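Local structure of extracellular solute-binding protein, family 7 (Colwellia psychrerythraea, 4PET) at residues I43-A47 with M272-S276. The protein binds pyruvate together with a calcium ion, probably as the periplasmic receptor that delivers its solute to a TRAP transporter. Residues are numbered along the deposited sequence; the frame is centred on the assembly and turned at random.
Sequences IFGDA and MYSQS
Asp46 OD2 accepts two N-H groups, which reach it from opposite faces of the carboxylate plane. Across the contact Gln275 NE2 donates to Asp46 OD2 at 3.0 Å, with the acceptor near the amide plane, and from within the turn Ile43 N donates to the same OD2 at 2.8 Å. Ile43 is the N-cap residue of helix 44-58, and a carboxylate in the first turn suits this place because it can bind an N-H at the helix start. Gln275 reaches it through an extended chain with CG anti to the backbone N (chi1 -165°), which also lays Gln275 OE1 3.6 Å from Ile43 CA. Were Asp46 an alanine, both N-H groups would probably lose this acceptor and the Gln275 amide would be freer to turn. Beside this polar pair the contact is mostly apolar: the branched Ile43 sets CG2 3.6 Å from Met272 CG, and the small Ala47 lets the helices approach closely. Met272, a selenomethionine, bends at chi3 (80°) and brings SE 3.9 Å from Phe44 CD1, an oblique Met-aromatic contact with a ring that also touches the bound pyruvate. The contact joins the start of helix 44-58 to the middle of helix 255-290, with Leu241 of strand 240-246 touching Phe44 and Met272.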
# COMPACT_ATOMS: atom_id res chain seq x y z
N ILE A 43 -13.63 -3.20 -9.82
CA ILE A 43 -12.55 -2.54 -9.07
C ILE A 43 -12.97 -1.14 -8.70
O ILE A 43 -13.11 -0.83 -7.50
CB ILE A 43 -11.20 -2.52 -9.82
CG1 ILE A 43 -10.83 -3.95 -10.28
CG2 ILE A 43 -10.08 -1.95 -8.93
CD1 ILE A 43 -9.50 -4.02 -10.97
N PHE A 44 -13.23 -0.29 -9.69
CA PHE A 44 -13.62 1.10 -9.35
C PHE A 44 -15.03 1.12 -8.75
O PHE A 44 -15.29 1.74 -7.73
CB PHE A 44 -13.60 2.02 -10.57
CG PHE A 44 -12.24 2.28 -11.14
CD1 PHE A 44 -11.15 1.58 -10.74
CD2 PHE A 44 -12.08 3.22 -12.12
CE1 PHE A 44 -9.91 1.82 -11.29
CE2 PHE A 44 -10.83 3.48 -12.66
CZ PHE A 44 -9.75 2.77 -12.25
N GLY A 45 -15.95 0.43 -9.42
CA GLY A 45 -17.30 0.27 -8.92
C GLY A 45 -17.34 -0.60 -7.67
O GLY A 45 -18.29 -0.49 -6.90
N ASP A 46 -16.34 -1.44 -7.45
CA ASP A 46 -16.28 -2.24 -6.20
C ASP A 46 -15.94 -1.34 -4.99
O ASP A 46 -16.50 -1.50 -3.90
CB ASP A 46 -15.29 -3.42 -6.31
CG ASP A 46 -15.75 -4.50 -7.27
OD1 ASP A 46 -16.95 -4.80 -7.33
OD2 ASP A 46 -14.91 -5.01 -8.04
N ALA A 47 -15.07 -0.36 -5.19
CA ALA A 47 -14.68 0.55 -4.09
C ALA A 47 -15.85 1.36 -3.54
O ALA A 47 -15.95 1.57 -2.34
CB ALA A 47 -13.57 1.49 -4.53
N MSE A 272 -8.87 -0.97 -2.49
CA MSE A 272 -8.88 -0.93 -3.96
C MSE A 272 -7.48 -1.11 -4.59
O MSE A 272 -7.36 -1.62 -5.70
CB MSE A 272 -9.57 0.32 -4.53
CG MSE A 272 -10.15 0.09 -5.92
SE MSE A 272 -10.39 1.73 -6.93
CE MSE A 272 -8.62 1.97 -7.50
N TYR A 273 -6.44 -0.67 -3.88
CA TYR A 273 -5.09 -0.86 -4.37
C TYR A 273 -4.70 -2.34 -4.29
O TYR A 273 -4.06 -2.87 -5.19
CB TYR A 273 -4.11 -0.03 -3.53
CG TYR A 273 -2.66 -0.24 -3.91
CD1 TYR A 273 -2.28 -0.29 -5.23
CD2 TYR A 273 -1.68 -0.35 -2.94
CE1 TYR A 273 -0.96 -0.48 -5.59
CE2 TYR A 273 -0.32 -0.56 -3.30
CZ TYR A 273 0.02 -0.60 -4.62
OH TYR A 273 1.35 -0.78 -4.99
N SER A 274 -5.07 -2.99 -3.19
CA SER A 274 -4.87 -4.44 -3.08
C SER A 274 -5.65 -5.17 -4.17
O SER A 274 -5.12 -6.10 -4.74
CB SER A 274 -5.29 -4.92 -1.71
OG SER A 274 -4.54 -4.21 -0.74
N GLN A 275 -6.88 -4.75 -4.47
CA GLN A 275 -7.65 -5.38 -5.55
C GLN A 275 -7.02 -5.11 -6.92
O GLN A 275 -6.96 -6.01 -7.77
CB GLN A 275 -9.12 -4.93 -5.58
CG GLN A 275 -10.03 -5.84 -6.46
CD GLN A 275 -11.48 -5.38 -6.55
OE1 GLN A 275 -11.84 -4.31 -6.07
NE2 GLN A 275 -12.31 -6.18 -7.20
N SER A 276 -6.58 -3.86 -7.15
CA SER A 276 -5.91 -3.54 -8.41
C SER A 276 -4.66 -4.41 -8.56
O SER A 276 -4.37 -4.87 -9.66
CB SER A 276 -5.49 -2.07 -8.51
OG SER A 276 -6.61 -1.22 -8.49